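Local coordinates for putative carbohydrate metabolism domain-containing protein (Bacteroides vulgatus, PDB 3S30) that is of unknown function but, as a putative glycoside hydrolase with a galactose-binding-domain-like fold, probably takes part in carbohydrate metabolism, at residues K98-V109 / V121-L132. Numbering follows the deposited sequence.
Sequences KSIPTVFNFENV and VLYEAASGYSTL. With NA (sodium ion), chain C.
Glu124 reaches from the end of its strand into the bend at Asn105, and both carboxylate oxygens are used there. Its CG stands anti to the backbone N (chi1 -170°), and a bend at the next bond (chi2 74°) turns the carboxylate toward Asn105. Asn105 N points almost straight at Glu124 OE1 (3.0 Å), while Asn105 ND2 gives a hydrogen to Glu124 OE2 (2.8 Å). Both donors arrive from above the carboxylate plane, with amide and carboxylate turned 51° apart. Waters add to the grip, one joining Glu124 OE1 to Phe106 N and another Glu124 OE2 to Val103 O, so this buried acid is well supplied with donors. The backbone O of the same Asn105 binds the sodium ion at 2.3 Å, alongside Glu107 OE2, Asn165 and Asp343; Glu124 is thus a second-shell residue, probably helping to set the loop's shape. Past this bend the chain enters the antiparallel hairpin of strands 108-114 and 117-124, in a domain of the galactose-binding-like class. Val109 and Leu122 form a non-hydrogen-bonded pair, their side chains side by side (Val109 CG1 to Leu122 CG 3.7 Å). On the other face of the hairpin, Asn108 CB sits over the Tyr123 ring in a CH-pi contact, 3.8 Å from its centroid. Farther back, Pro101 CG lies between Glu124 CG and Tyr129 CB, while Pro101 CD touches Leu132 CB. Leu132 CD2 meets Phe104 CE1, the two side chains crossing at about a right angle, and Leu132 CD1 touches Ile100 CG2. Ser130 N closes the far end with a bond to Ser99 O (2.9 Å).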
loop_
_atom_site.group_PDB
_atom_site.type_symbol
_atom_site.label_atom_id
_atom_site.label_comp_id
_atom_site.label_asym_id
_atom_site.label_seq_id
_atom_site.Cartn_x
_atom_site.Cartn_y
_atom_site.Cartn_z
ATOM N N LYS A 98 -22.382 -1.513 -5.907
ATOM C CA LYS A 98 -21.545 -2.666 -6.242
ATOM C C LYS A 98 -20.298 -2.686 -5.360
ATOM O O LYS A 98 -19.681 -1.645 -5.111
ATOM C CB LYS A 98 -21.139 -2.642 -7.719
ATOM C CG LYS A 98 -22.261 -3.019 -8.683
ATOM C CD LYS A 98 -21.759 -3.037 -10.124
ATOM C CE LYS A 98 -22.882 -3.296 -11.117
ATOM N NZ LYS A 98 -22.388 -3.228 -12.527
ATOM N N SER A 99 -19.943 -3.878 -4.883
ATOM C CA SER A 99 -18.725 -4.073 -4.111
ATOM C C SER A 99 -17.526 -4.119 -5.039
ATOM O O SER A 99 -17.633 -4.572 -6.176
ATOM C CB SER A 99 -18.793 -5.377 -3.306
ATOM O OG SER A 99 -17.560 -5.653 -2.636
ATOM N N ILE A 100 -16.387 -3.635 -4.552
ATOM C CA ILE A 100 -15.097 -3.968 -5.162
ATOM C C ILE A 100 -14.855 -5.478 -5.009
ATOM O O ILE A 100 -15.505 -6.127 -4.180
ATOM C CB ILE A 100 -13.915 -3.193 -4.517
ATOM C CG1 ILE A 100 -13.838 -3.459 -3.000
ATOM C CG2 ILE A 100 -14.027 -1.679 -4.822
ATOM C CD1 ILE A 100 -12.628 -2.844 -2.334
ATOM N N PRO A 101 -13.936 -6.047 -5.808
ATOM C CA PRO A 101 -13.565 -7.435 -5.566
ATOM C C PRO A 101 -12.866 -7.603 -4.225
ATOM O O PRO A 101 -12.311 -6.632 -3.687
ATOM C CB PRO A 101 -12.590 -7.754 -6.707
ATOM C CG PRO A 101 -12.812 -6.715 -7.728
ATOM C CD PRO A 101 -13.249 -5.498 -6.988
ATOM N N THR A 102 -12.915 -8.820 -3.688
ATOM C CA THR A 102 -12.246 -9.140 -2.428
ATOM C C THR A 102 -11.057 -10.074 -2.610
ATOM O O THR A 102 -10.343 -10.364 -1.641
ATOM C CB THR A 102 -13.229 -9.732 -1.409
ATOM O OG1 THR A 102 -13.859 -10.907 -1.955
ATOM C CG2 THR A 102 -14.284 -8.677 -1.036
ATOM N N VAL A 103 -10.845 -10.517 -3.847
ATOM C CA VAL A 103 -9.720 -11.376 -4.224
ATOM C C VAL A 103 -8.830 -10.573 -5.172
ATOM O O VAL A 103 -9.327 -9.995 -6.135
ATOM C CB VAL A 103 -10.215 -12.693 -4.921
ATOM C CG1 VAL A 103 -9.058 -13.561 -5.345
ATOM C CG2 VAL A 103 -11.128 -13.479 -3.989
ATOM N N PHE A 104 -7.532 -10.517 -4.892
ATOM C CA PHE A 104 -6.612 -9.669 -5.655
ATOM C C PHE A 104 -5.485 -10.528 -6.227
ATOM O O PHE A 104 -4.772 -11.230 -5.487
ATOM C CB PHE A 104 -6.074 -8.500 -4.796
ATOM C CG PHE A 104 -7.154 -7.785 -4.002
ATOM C CD1 PHE A 104 -8.131 -7.034 -4.650
ATOM C CD2 PHE A 104 -7.219 -7.903 -2.617
ATOM C CE1 PHE A 104 -9.150 -6.397 -3.928
ATOM C CE2 PHE A 104 -8.233 -7.259 -1.884
ATOM C CZ PHE A 104 -9.200 -6.509 -2.546
ATOM N N ASN A 105 -5.347 -10.466 -7.554
ATOM C CA ASN A 105 -4.455 -11.341 -8.302
ATOM C C ASN A 105 -3.211 -10.656 -8.845
ATOM O O ASN A 105 -2.237 -11.328 -9.167
ATOM C CB ASN A 105 -5.214 -11.985 -9.462
ATOM C CG ASN A 105 -6.360 -12.857 -8.996
ATOM O OD1 ASN A 105 -6.145 -13.948 -8.463
ATOM N ND2 ASN A 105 -7.590 -12.373 -9.181
ATOM N N PHE A 106 -3.236 -9.331 -8.960
ATOM C CA PHE A 106 -2.095 -8.569 -9.473
ATOM C C PHE A 106 -1.701 -8.948 -10.911
ATOM O O PHE A 106 -0.513 -8.925 -11.260
ATOM C CB PHE A 106 -0.901 -8.715 -8.516
ATOM C CG PHE A 106 -1.271 -8.555 -7.065
ATOM C CD1 PHE A 106 -1.555 -7.296 -6.542
ATOM C CD2 PHE A 106 -1.367 -9.659 -6.229
ATOM C CE1 PHE A 106 -1.923 -7.138 -5.212
ATOM C CE2 PHE A 106 -1.726 -9.508 -4.885
ATOM C CZ PHE A 106 -1.996 -8.237 -4.379
ATOM N N GLU A 107 -2.692 -9.292 -11.738
ATOM C CA GLU A 107 -2.445 -9.727 -13.132
ATOM C C GLU A 107 -2.401 -8.576 -14.111
ATOM O O GLU A 107 -1.758 -8.672 -15.152
ATOM C CB GLU A 107 -3.543 -10.692 -13.645
ATOM C CG GLU A 107 -3.670 -12.009 -12.889
ATOM C CD GLU A 107 -2.399 -12.867 -12.902
ATOM O OE1 GLU A 107 -1.515 -12.675 -13.768
ATOM O OE2 GLU A 107 -2.302 -13.758 -12.035
ATOM N N ASN A 108 -3.131 -7.517 -13.782
ATOM C CA ASN A 108 -3.526 -6.501 -14.732
ATOM C C ASN A 108 -2.851 -5.178 -14.429
ATOM O O ASN A 108 -2.805 -4.741 -13.275
ATOM C CB ASN A 108 -5.045 -6.291 -14.666
ATOM C CG ASN A 108 -5.850 -7.577 -14.910
ATOM O OD1 ASN A 108 -6.579 -8.049 -14.026
ATOM N ND2 ASN A 108 -5.747 -8.122 -16.116
ATOM N N VAL A 109 -2.340 -4.537 -15.476
ATOM C CA VAL A 109 -1.807 -3.190 -15.377
ATOM C C VAL A 109 -2.205 -2.394 -16.602
ATOM O O VAL A 109 -2.457 -2.962 -17.670
ATOM C CB VAL A 109 -0.257 -3.162 -15.241
ATOM C CG1 VAL A 109 0.177 -3.747 -13.888
ATOM C CG2 VAL A 109 0.411 -3.884 -16.400
ATOM N N VAL A 121 -0.377 1.296 -13.344
ATOM C CA VAL A 121 -1.456 1.345 -12.357
ATOM C C VAL A 121 -2.099 -0.031 -12.403
ATOM O O VAL A 121 -2.505 -0.487 -13.470
ATOM C CB VAL A 121 -2.517 2.453 -12.669
ATOM C CG1 VAL A 121 -3.571 2.509 -11.568
ATOM C CG2 VAL A 121 -1.856 3.839 -12.823
ATOM N N LEU A 122 -2.151 -0.708 -11.261
ATOM C CA LEU A 122 -2.713 -2.046 -11.194
ATOM C C LEU A 122 -4.202 -1.920 -10.914
ATOM O O LEU A 122 -4.628 -1.035 -10.168
ATOM C CB LEU A 122 -2.054 -2.902 -10.104
ATOM C CG LEU A 122 -0.622 -3.420 -10.284
ATOM C CD1 LEU A 122 0.376 -2.294 -10.224
ATOM C CD2 LEU A 122 -0.291 -4.471 -9.221
ATOM N N TYR A 123 -4.987 -2.807 -11.520
ATOM C CA TYR A 123 -6.412 -2.869 -11.255
ATOM C C TYR A 123 -6.930 -4.308 -11.180
ATOM O O TYR A 123 -6.307 -5.229 -11.692
ATOM C CB TYR A 123 -7.174 -2.073 -12.315
ATOM C CG TYR A 123 -7.001 -2.562 -13.727
ATOM C CD1 TYR A 123 -5.940 -2.116 -14.514
ATOM C CD2 TYR A 123 -7.917 -3.454 -14.297
ATOM C CE1 TYR A 123 -5.786 -2.553 -15.828
ATOM C CE2 TYR A 123 -7.774 -3.896 -15.618
ATOM C CZ TYR A 123 -6.709 -3.435 -16.373
ATOM O OH TYR A 123 -6.555 -3.853 -17.669
ATOM N N GLU A 124 -8.082 -4.475 -10.544
ATOM C CA GLU A 124 -8.747 -5.777 -10.427
ATOM C C GLU A 124 -10.213 -5.629 -10.829
ATOM O O GLU A 124 -10.960 -4.882 -10.196
ATOM C CB GLU A 124 -8.658 -6.275 -8.978
ATOM C CG GLU A 124 -9.109 -7.737 -8.766
ATOM C CD GLU A 124 -8.109 -8.760 -9.289
ATOM O OE1 GLU A 124 -6.886 -8.500 -9.220
ATOM O OE2 GLU A 124 -8.547 -9.829 -9.756
ATOM N N ALA A 125 -10.614 -6.341 -11.880
ATOM C CA ALA A 125 -11.997 -6.331 -12.372
ATOM C C ALA A 125 -12.586 -7.733 -12.286
ATOM O O ALA A 125 -11.939 -8.701 -12.686
ATOM C CB ALA A 125 -12.049 -5.834 -13.820
ATOM N N ALA A 126 -13.806 -7.841 -11.765
ATOM C CA ALA A 126 -14.551 -9.103 -11.784
ATOM C C ALA A 126 -16.008 -8.853 -12.151
ATOM O O ALA A 126 -16.548 -7.766 -11.896
ATOM C CB ALA A 126 -14.458 -9.811 -10.437
ATOM N N SER A 127 -16.633 -9.866 -12.754
ATOM C CA SER A 127 -18.015 -9.767 -13.230
ATOM C C SER A 127 -18.961 -9.535 -12.057
ATOM O O SER A 127 -18.979 -10.321 -11.108
ATOM C CB SER A 127 -18.426 -11.041 -13.979
ATOM O OG SER A 127 -19.777 -10.974 -14.413
ATOM N N GLY A 128 -19.720 -8.445 -12.127
ATOM C CA GLY A 128 -20.676 -8.083 -11.086
ATOM C C GLY A 128 -20.063 -7.314 -9.936
ATOM O O GLY A 128 -20.683 -7.187 -8.879
ATOM N N TYR A 129 -18.847 -6.807 -10.146
ATOM C CA TYR A 129 -18.121 -6.032 -9.151
ATOM C C TYR A 129 -17.627 -4.733 -9.789
ATOM O O TYR A 129 -17.406 -4.678 -10.996
ATOM C CB TYR A 129 -16.913 -6.817 -8.640
ATOM C CG TYR A 129 -17.206 -8.028 -7.777
ATOM C CD1 TYR A 129 -17.365 -9.291 -8.338
ATOM C CD2 TYR A 129 -17.265 -7.917 -6.395
ATOM C CE1 TYR A 129 -17.607 -10.412 -7.542
ATOM C CE2 TYR A 129 -17.508 -9.027 -5.588
ATOM C CZ TYR A 129 -17.678 -10.272 -6.166
ATOM O OH TYR A 129 -17.918 -11.362 -5.359
ATOM N N SER A 130 -17.459 -3.690 -8.981
ATOM C CA SER A 130 -16.838 -2.451 -9.454
ATOM C C SER A 130 -15.325 -2.619 -9.475
ATOM O O SER A 130 -14.729 -3.115 -8.525
ATOM C CB SER A 130 -17.204 -1.262 -8.558
ATOM O OG SER A 130 -18.507 -0.805 -8.848
ATOM N N THR A 131 -14.698 -2.186 -10.558
ATOM C CA THR A 131 -13.268 -2.368 -10.716
ATOM C C THR A 131 -12.503 -1.590 -9.651
ATOM O O THR A 131 -12.717 -0.378 -9.472
ATOM C CB THR A 131 -12.820 -1.932 -12.100
ATOM O OG1 THR A 131 -13.507 -2.718 -13.078
ATOM C CG2 THR A 131 -11.319 -2.113 -12.265
ATOM N N LEU A 132 -11.630 -2.302 -8.943
ATOM C CA LEU A 132 -10.660 -1.688 -8.050
ATOM C C LEU A 132 -9.461 -1.228 -8.861
ATOM O O LEU A 132 -8.804 -2.026 -9.511
ATOM C CB LEU A 132 -10.195 -2.689 -6.990
ATOM C CG LEU A 132 -9.285 -2.145 -5.882
ATOM C CD1 LEU A 132 -10.037 -1.154 -4.930
ATOM C CD2 LEU A 132 -8.700 -3.322 -5.111
HETATM NA NA NA C . -1.312 -13.467 -9.344
HETATM O O HOH W 1 -21.180 -6.666 -6.030
HETATM O O HOH W 2 -11.000 -10.871 -8.692
HETATM O O HOH W 3 -4.845 -6.754 -8.379
HETATM O O HOH W 4 -5.514 -8.919 -11.422
HETATM O O HOH W 5 -3.897 -6.237 -10.977
#